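Putative glycosyltransferase (Mannosyltransferase) involved in glycosylating the PBCV-1 major capsid protein (Paramecium bursaria Chlorella virus 1, PDB 2P6W) probably transfers a sugar from a UDP-sugar donor with the help of manganese, the whole protein being thought to glycosylate the viral major capsid protein. Local coordinates at residues P6-S12 with T73-L79; I20-T25 with R204-E209; Y118-T122 with E153-E159. All coordinates share one frame; numbering follows the deposited sequence.

Interaction 1. Residues P6-S12 with T73-L79; sequences PCITILS and TEWFLWL
Leu-11 turns its CG between its own backbone N and carbonyl carbon (chi1 60°), while Trp-78 carries its indole anti to the backbone N (chi1 168°); these torsions make the two side chains cross at about a right angle, Leu-11 CD1 meeting the indole edge 3.6 Å from Trp-78 CE3. The other branch, Leu-11 CD2, lies at the edge of the Phe-76 ring, one face of which takes the Thr-73 methyl CG2 over its centre. On the opposite side of the sheet Ile-10 lies alongside Leu-77, pointing the same way, and its CG2 packs 3.6 Å from Leu-79 CD1. These side chains alternate on two adjacent parallel strands at the centre of the GT-A nucleotide-binding fold: Ile-10 and Leu-79 reach Val-29 of helix 20-36, whereas Leu-11 and Phe-76 pack on helix 59-69. Backbone bonds join the strands from Thr-9 N to Trp-75 O through to Leu-79 N with Leu-11 O. At the start of the pair Cys-7 O accepts two N-H groups, from Glu-74 and Trp-75, and the Glu-74 carboxylate returns to Cys-7, its OE2 met by Cys-7 N at 3.0 Å from above the carboxylate plane in a nearly straight bond (172°). Pro-6 CB touches the indole edge of Trp-75. At the far end Ser-12 OG donates to Leu-79 O at 2.6 Å, Leu-79 being the residue before the manganese ligand Asp-80, to which Trp-78 NE1 is hydrogen-bonded.

Interaction 2. Residues I20-T25 with R204-E209; sequences IYARKT and RDEHME
Asp-205 reaches across to the first turn of helix 20-36, where its OD1 accepts the backbone N-H of Tyr-21 at 2.9 Å. The bond is bent (136° at the hydrogen), and the N-H arrives from above the carboxylate plane. The same oxygen also lies near the edge of the Tyr-21 ring. A negative group placed here would also suit the positive end of the helix dipole. A weak bond joins Arg-204 NH1 to Tyr-21 OH at 3.1 Å; the guanidinium is held more firmly by Met-196 O, which accepts from Arg-204 NH2. Water 1 makes a third link, accepting from Lys-24 NZ at 2.9 Å and donating to the backbone oxygen of Asp-205.

Packing spreads outward from the tyrosine. With its CG between the backbone N and carbonyl carbon (chi1 78°), Tyr-21 lays its ring alongside the extended Arg-204 chain, which passes over one face: Arg-204 CD stands 3.8 Å from the Tyr-21 ring centroid in a CH-pi contact, and Arg-204 CB covers the CG end. Further along, Met-208 bends twice, bringing its CG against Tyr-21 CB and its CE 4.0 Å from Thr-25 CG2. The extended Lys-24 slides past it the other way, with CD against Met-208 CB. The axes of the segments 20-25 and 204-209 approach to 8.6 Å and are inclined at 39°. This C-terminal helix brings to a GT-A donor site Arg-204, which binds UDP in a complex of this protein though no nucleotide is present here; its guanidinium lies beside the manganese ligand Asp-82 and is hydrogen-bonded through NH2 to a citrate that probably came from the crystallisation liquor.

Interaction 3. Residues Y118-T122 with E153-E159; sequences YPINT and EQKTVYE
Thr-122 and Glu-153, both buried, extend toward each other and are joined by a short bond: Thr-122 OG1 donates to the syn lone pair of Glu-153 OE1 at 2.6 Å. Beside it the extended Gln-154 side chain, its CG anti to the backbone N (chi1 -177°), reaches across to the loop so that its OE1 accepts Thr-122 N at 3.1 Å. Water 2 donates to both Thr-122 OG1 and Gln-154 OE1, bridging them. Next to it Ile-120 CD1 touches both Val-157 CG1 and Tyr-158 CB, each at 3.8 Å.

The other end is more exposed. Pro-119 sets its CB over one face of the Tyr-158 ring, 3.8 Å from the centroid, in a CH-pi contact. Tyr-118 slides past Gln-154 with ring and amide planes only 19° apart, and its OH donates to Glu-159 OE2 at 2.6 Å on the anti side of the carboxylate, the two flat groups nearly coplanar.

The contact lays the start of helix 153-164 against the loop between strands 107-110 and 124-128, close to the metal site, where Asn-121 is hydrogen-bonded to Glu-112 and its side chain comes close to the manganese ligand His-195. On the helix side Glu-153 forms a salt bridge with Lys-125 of strand 124-128 and packs against helices 52-57 and 59-69.

From the N terminus, strand 8-13 opens interaction 1 and leads into helix 20-36, which opens interaction 2. Strand 75-79 then closes interaction 1 across 60 intervening residues, mostly helical, placing two strands side by side in the main sheet. Interaction 3 follows in series, its loop 118-122 meeting helix 153-164 after a shorter excursion. Only at helix 201-210 does interaction 2 close, so it crosses interaction 1 and encloses interaction 3. Interactions 1 and 3 touch where Trp-78 CD1 packs 3.6 Å from Thr-122 O; interaction 2 touches neither. Together they tie the central sheet, the C-terminal helix and the 118-122 loop around the manganese site.

Interaction 1. Residues P6-S12 with T73-L79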
loop_
_atom_site.group_PDB
_atom_site.type_symbol
_atom_site.label_atom_id
_atom_site.label_comp_id
_atom_site.label_asym_id
_atom_site.label_seq_id
_atom_site.Cartn_x
_atom_site.Cartn_y
_atom_site.Cartn_z
ATOM N N PRO A 6 -9.600 -14.859 3.976
ATOM C CA PRO A 6 -8.233 -15.119 4.421
ATOM C C PRO A 6 -7.830 -14.198 5.544
ATOM O O PRO A 6 -8.433 -13.153 5.729
ATOM C CB PRO A 6 -7.386 -14.800 3.182
ATOM C CG PRO A 6 -8.212 -13.861 2.397
ATOM C CD PRO A 6 -9.629 -14.279 2.623
ATOM N N CYS A 7 -6.806 -14.599 6.282
ATOM C CA CYS A 7 -6.237 -13.773 7.318
ATOM C C CYS A 7 -5.449 -12.655 6.642
ATOM O O CYS A 7 -4.460 -12.916 5.945
ATOM C CB CYS A 7 -5.323 -14.604 8.202
ATOM S SG CYS A 7 -4.525 -13.641 9.467
ATOM N N ILE A 8 -5.910 -11.419 6.837
ATOM C CA ILE A 8 -5.274 -10.243 6.232
ATOM C C ILE A 8 -4.659 -9.359 7.308
ATOM O O ILE A 8 -5.296 -9.111 8.335
ATOM C CB ILE A 8 -6.306 -9.443 5.431
ATOM C CG1 ILE A 8 -6.763 -10.260 4.223
ATOM C CG2 ILE A 8 -5.748 -8.054 4.987
ATOM C CD1 ILE A 8 -8.075 -9.765 3.603
ATOM N N THR A 9 -3.430 -8.886 7.067
ATOM C CA THR A 9 -2.783 -7.899 7.926
ATOM C C THR A 9 -2.553 -6.657 7.091
ATOM O O THR A 9 -1.854 -6.718 6.076
ATOM C CB THR A 9 -1.419 -8.406 8.433
ATOM O OG1 THR A 9 -1.633 -9.512 9.320
ATOM C CG2 THR A 9 -0.627 -7.307 9.165
ATOM N N ILE A 10 -3.161 -5.547 7.489
ATOM C CA ILE A 10 -2.888 -4.284 6.825
ATOM C C ILE A 10 -1.717 -3.660 7.544
ATOM O O ILE A 10 -1.671 -3.669 8.778
ATOM C CB ILE A 10 -4.113 -3.345 6.836
ATOM C CG1 ILE A 10 -5.309 -4.083 6.221
ATOM C CG2 ILE A 10 -3.789 -2.011 6.105
ATOM C CD1 ILE A 10 -6.551 -3.257 6.021
ATOM N N LEU A 11 -0.781 -3.128 6.770
ATOM C CA LEU A 11 0.384 -2.462 7.355
ATOM C C LEU A 11 0.617 -1.111 6.711
ATOM O O LEU A 11 0.317 -0.889 5.535
ATOM C CB LEU A 11 1.654 -3.323 7.278
ATOM C CG LEU A 11 2.114 -3.729 5.877
ATOM C CD1 LEU A 11 3.627 -3.731 5.784
ATOM C CD2 LEU A 11 1.580 -5.099 5.520
ATOM N N SER A 12 1.183 -0.211 7.514
ATOM C CA SER A 12 1.547 1.114 7.044
ATOM C C SER A 12 2.551 1.667 8.023
ATOM O O SER A 12 3.070 0.926 8.883
ATOM C CB SER A 12 0.311 2.019 6.978
ATOM O OG SER A 12 0.585 3.251 6.307
ATOM N N THR A 73 -0.570 -14.562 9.139
ATOM C CA THR A 73 -1.027 -13.790 7.966
ATOM C C THR A 73 -0.943 -14.587 6.672
ATOM O O THR A 73 0.056 -15.256 6.418
ATOM C CB THR A 73 -0.201 -12.503 7.792
ATOM O OG1 THR A 73 -0.202 -11.755 9.015
ATOM C CG2 THR A 73 -0.784 -11.634 6.670
ATOM N N GLU A 74 -2.004 -14.534 5.865
ATOM C CA GLU A 74 -1.968 -15.067 4.505
ATOM C C GLU A 74 -1.718 -13.971 3.486
ATOM O O GLU A 74 -0.917 -14.153 2.571
ATOM C CB GLU A 74 -3.273 -15.769 4.169
ATOM C CG GLU A 74 -3.533 -16.984 5.029
ATOM C CD GLU A 74 -4.894 -17.567 4.753
ATOM O OE1 GLU A 74 -5.025 -18.225 3.700
ATOM O OE2 GLU A 74 -5.821 -17.342 5.573
ATOM N N TRP A 75 -2.422 -12.848 3.643
ATOM C CA TRP A 75 -2.233 -11.682 2.771
ATOM C C TRP A 75 -1.804 -10.456 3.552
ATOM O O TRP A 75 -2.468 -10.080 4.528
ATOM C CB TRP A 75 -3.521 -11.329 2.029
ATOM C CG TRP A 75 -3.785 -12.251 0.881
ATOM C CD1 TRP A 75 -4.649 -13.308 0.860
ATOM C CD2 TRP A 75 -3.165 -12.214 -0.404
ATOM N NE1 TRP A 75 -4.595 -13.935 -0.358
ATOM C CE2 TRP A 75 -3.701 -13.281 -1.159
ATOM C CE3 TRP A 75 -2.210 -11.389 -0.994
ATOM C CZ2 TRP A 75 -3.315 -13.535 -2.477
ATOM C CZ3 TRP A 75 -1.823 -11.656 -2.320
ATOM C CH2 TRP A 75 -2.374 -12.713 -3.030
ATOM N N PHE A 76 -0.709 -9.842 3.113
ATOM C CA PHE A 76 -0.246 -8.563 3.660
ATOM C C PHE A 76 -0.714 -7.481 2.718
ATOM O O PHE A 76 -0.633 -7.639 1.502
ATOM C CB PHE A 76 1.280 -8.528 3.752
ATOM C CG PHE A 76 1.824 -9.500 4.756
ATOM C CD1 PHE A 76 1.961 -9.136 6.095
ATOM C CD2 PHE A 76 2.174 -10.791 4.362
ATOM C CE1 PHE A 76 2.442 -10.040 7.026
ATOM C CE2 PHE A 76 2.663 -11.710 5.302
ATOM C CZ PHE A 76 2.789 -11.326 6.638
ATOM N N LEU A 77 -1.231 -6.393 3.276
ATOM C CA LEU A 77 -1.710 -5.290 2.452
ATOM C C LEU A 77 -0.975 -4.029 2.900
ATOM O O LEU A 77 -1.219 -3.530 3.995
ATOM C CB LEU A 77 -3.234 -5.131 2.612
ATOM C CG LEU A 77 -3.846 -3.892 1.953
ATOM C CD1 LEU A 77 -3.497 -3.836 0.460
ATOM C CD2 LEU A 77 -5.350 -3.862 2.147
ATOM N N TRP A 78 -0.070 -3.529 2.060
ATOM C CA TRP A 78 0.604 -2.256 2.327
ATOM C C TRP A 78 -0.287 -1.099 1.879
ATOM O O TRP A 78 -0.764 -1.125 0.745
ATOM C CB TRP A 78 1.930 -2.156 1.543
ATOM C CG TRP A 78 2.450 -0.759 1.604
ATOM C CD1 TRP A 78 2.291 0.229 0.671
ATOM C CD2 TRP A 78 3.129 -0.154 2.713
ATOM N NE1 TRP A 78 2.841 1.407 1.126
ATOM C CE2 TRP A 78 3.372 1.195 2.372
ATOM C CE3 TRP A 78 3.565 -0.624 3.962
ATOM C CZ2 TRP A 78 4.022 2.086 3.240
ATOM C CZ3 TRP A 78 4.229 0.262 4.824
ATOM C CH2 TRP A 78 4.440 1.604 4.459
ATOM N N LEU A 79 -0.485 -0.103 2.749
ATOM C CA LEU A 79 -1.120 1.168 2.373
ATOM C C LEU A 79 -0.194 2.321 2.714
ATOM O O LEU A 79 0.281 2.421 3.865
ATOM C CB LEU A 79 -2.417 1.378 3.168
ATOM C CG LEU A 79 -3.495 0.311 3.040
ATOM C CD1 LEU A 79 -4.693 0.707 3.899
ATOM C CD2 LEU A 79 -3.911 0.031 1.599
#

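Interaction 2. Residues I20-T25 with R204-E209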
loop_
_atom_site.group_PDB
_atom_site.type_symbol
_atom_site.label_atom_id
_atom_site.label_comp_id
_atom_site.label_asym_id
_atom_site.label_seq_id
_atom_site.Cartn_x
_atom_site.Cartn_y
_atom_site.Cartn_z
ATOM N N ILE A 20 -0.357 15.570 10.843
ATOM C CA ILE A 20 -1.763 15.353 11.172
ATOM C C ILE A 20 -2.488 14.420 10.205
ATOM O O ILE A 20 -3.169 13.495 10.647
ATOM C CB ILE A 20 -2.509 16.691 11.371
ATOM C CG1 ILE A 20 -1.928 17.426 12.577
ATOM C CG2 ILE A 20 -4.021 16.482 11.554
ATOM C CD1 ILE A 20 -1.859 16.585 13.879
ATOM N N TYR A 21 -2.320 14.618 8.898
ATOM C CA TYR A 21 -3.068 13.756 7.969
ATOM C C TYR A 21 -2.759 12.281 8.193
ATOM O O TYR A 21 -3.648 11.438 8.073
ATOM C CB TYR A 21 -2.843 14.127 6.510
ATOM C CG TYR A 21 -1.545 13.660 5.910
ATOM C CD1 TYR A 21 -1.387 12.336 5.438
ATOM C CD2 TYR A 21 -0.477 14.542 5.768
ATOM C CE1 TYR A 21 -0.184 11.897 4.883
ATOM C CE2 TYR A 21 0.720 14.125 5.197
ATOM C CZ TYR A 21 0.862 12.807 4.749
ATOM O OH TYR A 21 2.060 12.423 4.175
ATOM N N ALA A 22 -1.510 11.978 8.543
ATOM C CA ALA A 22 -1.107 10.585 8.722
ATOM C C ALA A 22 -1.641 10.017 10.031
ATOM O O ALA A 22 -1.910 8.824 10.120
ATOM C CB ALA A 22 0.407 10.460 8.647
ATOM N N ARG A 23 -1.809 10.868 11.046
ATOM C CA ARG A 23 -2.504 10.427 12.263
ATOM C C ARG A 23 -3.915 10.003 11.880
ATOM O O ARG A 23 -4.404 8.968 12.337
ATOM C CB ARG A 23 -2.539 11.536 13.329
ATOM C CG ARG A 23 -3.009 11.040 14.700
ATOM C CD ARG A 23 -2.867 12.095 15.809
ATOM N NE ARG A 23 -3.413 13.413 15.473
ATOM C CZ ARG A 23 -4.712 13.710 15.418
ATOM N NH1 ARG A 23 -5.634 12.781 15.657
ATOM N NH2 ARG A 23 -5.092 14.945 15.109
ATOM N N LYS A 24 -4.561 10.804 11.038
ATOM C CA LYS A 24 -5.959 10.566 10.687
ATOM C C LYS A 24 -6.133 9.330 9.815
ATOM O O LYS A 24 -7.035 8.520 10.053
ATOM C CB LYS A 24 -6.569 11.805 10.036
ATOM C CG LYS A 24 -6.721 12.958 11.019
ATOM C CD LYS A 24 -7.355 14.135 10.343
ATOM C CE LYS A 24 -7.797 15.187 11.335
ATOM N NZ LYS A 24 -8.647 16.138 10.596
ATOM N N THR A 25 -5.288 9.167 8.800
ATOM C CA THR A 25 -5.376 7.964 7.981
ATOM C C THR A 25 -5.098 6.718 8.825
ATOM O O THR A 25 -5.804 5.724 8.692
ATOM C CB THR A 25 -4.426 7.997 6.781
ATOM O OG1 THR A 25 -3.084 8.063 7.258
ATOM C CG2 THR A 25 -4.717 9.207 5.896
ATOM N N ARG A 204 -2.998 17.525 2.088
ATOM C CA ARG A 204 -3.520 16.314 2.723
ATOM C C ARG A 204 -4.218 16.545 4.071
ATOM O O ARG A 204 -5.247 15.911 4.352
ATOM C CB ARG A 204 -2.372 15.316 2.880
ATOM C CG ARG A 204 -1.914 14.776 1.539
ATOM C CD ARG A 204 -0.635 13.968 1.642
ATOM N NE ARG A 204 -0.308 13.293 0.387
ATOM C CZ ARG A 204 0.863 12.704 0.138
ATOM N NH1 ARG A 204 1.824 12.683 1.062
ATOM N NH2 ARG A 204 1.068 12.110 -1.030
ATOM N N ASP A 205 -3.650 17.412 4.916
ATOM C CA ASP A 205 -4.296 17.792 6.171
ATOM C C ASP A 205 -5.675 18.358 5.853
ATOM O O ASP A 205 -6.663 17.999 6.483
ATOM C CB ASP A 205 -3.503 18.873 6.907
ATOM C CG ASP A 205 -2.221 18.363 7.551
ATOM O OD1 ASP A 205 -1.928 17.149 7.511
ATOM O OD2 ASP A 205 -1.488 19.221 8.122
ATOM N N GLU A 206 -5.724 19.254 4.866
ATOM C CA GLU A 206 -6.973 19.916 4.506
ATOM C C GLU A 206 -7.994 18.912 3.955
ATOM O O GLU A 206 -9.181 18.983 4.291
ATOM C CB GLU A 206 -6.700 21.056 3.513
ATOM C CG GLU A 206 -7.914 21.951 3.252
ATOM C CD GLU A 206 -7.538 23.370 2.849
ATOM O OE1 GLU A 206 -6.563 23.548 2.080
ATOM O OE2 GLU A 206 -8.238 24.310 3.295
ATOM N N HIS A 207 -7.535 17.964 3.138
ATOM C CA HIS A 207 -8.420 16.912 2.623
ATOM C C HIS A 207 -8.976 16.098 3.778
ATOM O O HIS A 207 -10.185 15.866 3.857
ATOM C CB HIS A 207 -7.684 15.981 1.658
ATOM C CG HIS A 207 -8.582 15.038 0.923
ATOM N ND1 HIS A 207 -8.892 13.782 1.395
ATOM C CD2 HIS A 207 -9.224 15.164 -0.264
ATOM C CE1 HIS A 207 -9.687 13.172 0.530
ATOM N NE2 HIS A 207 -9.916 13.998 -0.475
ATOM N N MET A 208 -8.094 15.663 4.676
ATOM C CA MET A 208 -8.530 14.794 5.757
ATOM C C MET A 208 -9.540 15.452 6.698
ATOM O O MET A 208 -10.416 14.776 7.234
ATOM C CB MET A 208 -7.338 14.195 6.502
ATOM C CG MET A 208 -6.523 13.212 5.643
ATOM S SD MET A 208 -7.527 11.924 4.858
ATOM C CE MET A 208 -8.217 11.073 6.293
ATOM N N GLU A 209 -9.438 16.771 6.862
ATOM C CA GLU A 209 -10.404 17.523 7.664
ATOM C C GLU A 209 -11.822 17.422 7.112
ATOM O O GLU A 209 -12.803 17.471 7.871
ATOM C CB GLU A 209 -9.988 18.993 7.765
ATOM C CG GLU A 209 -8.867 19.248 8.751
ATOM C CD GLU A 209 -8.363 20.687 8.709
ATOM O OE1 GLU A 209 -9.186 21.591 8.427
ATOM O OE2 GLU A 209 -7.147 20.905 8.948
HETATM O O HOH W 1 -6.289 16.743 8.953
#

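Interaction 3. Residues Y118-T122 with E153-E159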
loop_
_atom_site.group_PDB
_atom_site.type_symbol
_atom_site.label_atom_id
_atom_site.label_comp_id
_atom_site.label_asym_id
_atom_site.label_seq_id
_atom_site.Cartn_x
_atom_site.Cartn_y
_atom_site.Cartn_z
ATOM N N TYR A 118 3.233 5.637 -14.475
ATOM C CA TYR A 118 3.882 4.319 -14.391
ATOM C C TYR A 118 2.832 3.190 -14.519
ATOM O O TYR A 118 1.641 3.395 -14.208
ATOM C CB TYR A 118 4.683 4.223 -13.077
ATOM C CG TYR A 118 5.731 3.126 -13.137
ATOM C CD1 TYR A 118 6.862 3.269 -13.949
ATOM C CD2 TYR A 118 5.573 1.939 -12.433
ATOM C CE1 TYR A 118 7.813 2.264 -14.037
ATOM C CE2 TYR A 118 6.529 0.929 -12.506
ATOM C CZ TYR A 118 7.642 1.101 -13.318
ATOM O OH TYR A 118 8.573 0.093 -13.431
ATOM N N PRO A 119 3.232 2.006 -15.053
ATOM C CA PRO A 119 2.202 0.966 -15.212
ATOM C C PRO A 119 1.485 0.470 -13.950
ATOM O O PRO A 119 0.365 -0.035 -14.060
ATOM C CB PRO A 119 2.955 -0.192 -15.868
ATOM C CG PRO A 119 4.091 0.470 -16.584
ATOM C CD PRO A 119 4.518 1.606 -15.666
ATOM N N ILE A 120 2.121 0.593 -12.785
ATOM C CA ILE A 120 1.443 0.270 -11.524
ATOM C C ILE A 120 1.697 1.368 -10.500
ATOM O O ILE A 120 2.721 2.076 -10.558
ATOM C CB ILE A 120 1.847 -1.131 -10.939
ATOM C CG1 ILE A 120 3.362 -1.209 -10.663
ATOM C CG2 ILE A 120 1.437 -2.240 -11.883
ATOM C CD1 ILE A 120 3.812 -2.472 -9.904
ATOM N N ASN A 121 0.761 1.500 -9.557
ATOM C CA ASN A 121 0.966 2.390 -8.425
ATOM C C ASN A 121 0.919 1.554 -7.152
ATOM O O ASN A 121 -0.129 0.986 -6.824
ATOM C CB ASN A 121 -0.117 3.465 -8.424
ATOM C CG ASN A 121 0.022 4.421 -7.273
ATOM O OD1 ASN A 121 -0.066 4.029 -6.101
ATOM N ND2 ASN A 121 0.173 5.708 -7.593
ATOM N N THR A 122 2.055 1.481 -6.445
ATOM C CA THR A 122 2.177 0.560 -5.313
ATOM C C THR A 122 1.846 1.208 -3.968
ATOM O O THR A 122 2.214 0.680 -2.916
ATOM C CB THR A 122 3.576 -0.098 -5.254
ATOM O OG1 THR A 122 4.583 0.918 -5.289
ATOM C CG2 THR A 122 3.770 -1.097 -6.422
ATOM N N GLU A 153 10.725 1.320 -5.257
ATOM C CA GLU A 153 10.127 -0.012 -5.044
ATOM C C GLU A 153 9.076 -0.305 -6.105
ATOM O O GLU A 153 8.836 -1.456 -6.470
ATOM C CB GLU A 153 9.520 -0.129 -3.630
ATOM C CG GLU A 153 8.580 -1.326 -3.407
ATOM C CD GLU A 153 7.126 -1.026 -3.768
ATOM O OE1 GLU A 153 6.835 0.109 -4.224
ATOM O OE2 GLU A 153 6.261 -1.919 -3.578
ATOM N N GLN A 154 8.435 0.746 -6.603
ATOM C CA GLN A 154 7.378 0.569 -7.593
ATOM C C GLN A 154 7.947 0.017 -8.901
ATOM O O GLN A 154 7.374 -0.880 -9.527
ATOM C CB GLN A 154 6.708 1.919 -7.819
ATOM C CG GLN A 154 5.552 1.900 -8.771
ATOM C CD GLN A 154 4.797 3.209 -8.712
ATOM O OE1 GLN A 154 4.004 3.435 -7.801
ATOM N NE2 GLN A 154 5.031 4.077 -9.690
ATOM N N LYS A 155 9.089 0.575 -9.321
ATOM C CA LYS A 155 9.800 0.084 -10.488
ATOM C C LYS A 155 10.385 -1.310 -10.234
ATOM O O LYS A 155 10.412 -2.162 -11.125
ATOM C CB LYS A 155 10.914 1.072 -10.868
ATOM C CG LYS A 155 11.854 0.520 -11.939
ATOM C CD LYS A 155 12.542 1.612 -12.774
ATOM C CE LYS A 155 13.316 2.607 -11.925
ATOM N NZ LYS A 155 13.933 3.619 -12.861
ATOM N N THR A 156 10.831 -1.549 -9.000
ATOM C CA THR A 156 11.452 -2.834 -8.679
ATOM C C THR A 156 10.418 -3.953 -8.743
ATOM O O THR A 156 10.676 -5.032 -9.288
ATOM C CB THR A 156 12.121 -2.789 -7.307
ATOM O OG1 THR A 156 13.020 -1.667 -7.290
ATOM C CG2 THR A 156 12.871 -4.108 -7.035
ATOM N N VAL A 157 9.247 -3.709 -8.172
ATOM C CA VAL A 157 8.176 -4.684 -8.286
ATOM C C VAL A 157 7.830 -4.948 -9.755
ATOM O O VAL A 157 7.786 -6.099 -10.195
ATOM C CB VAL A 157 6.927 -4.235 -7.472
ATOM C CG1 VAL A 157 5.705 -5.096 -7.829
ATOM C CG2 VAL A 157 7.207 -4.351 -5.995
ATOM N N TYR A 158 7.578 -3.897 -10.521
ATOM C CA TYR A 158 7.129 -4.090 -11.891
ATOM C C TYR A 158 8.185 -4.693 -12.843
ATOM O O TYR A 158 7.858 -5.549 -13.702
ATOM C CB TYR A 158 6.557 -2.787 -12.450
ATOM C CG TYR A 158 5.796 -2.983 -13.733
ATOM C CD1 TYR A 158 4.555 -3.621 -13.742
ATOM C CD2 TYR A 158 6.328 -2.539 -14.956
ATOM C CE1 TYR A 158 3.849 -3.792 -14.931
ATOM C CE2 TYR A 158 5.624 -2.704 -16.144
ATOM C CZ TYR A 158 4.404 -3.340 -16.125
ATOM O OH TYR A 158 3.697 -3.509 -17.293
ATOM N N GLU A 159 9.425 -4.233 -12.706
ATOM C CA GLU A 159 10.494 -4.560 -13.661
ATOM C C GLU A 159 11.508 -5.601 -13.196
ATOM O O GLU A 159 12.235 -6.178 -14.043
ATOM C CB GLU A 159 11.224 -3.296 -14.084
ATOM C CG GLU A 159 10.335 -2.295 -14.839
ATOM C CD GLU A 159 11.085 -1.059 -15.284
ATOM O OE1 GLU A 159 12.269 -1.191 -15.668
ATOM O OE2 GLU A 159 10.499 0.051 -15.233
HETATM O O HOH W 2 4.659 3.606 -4.928
#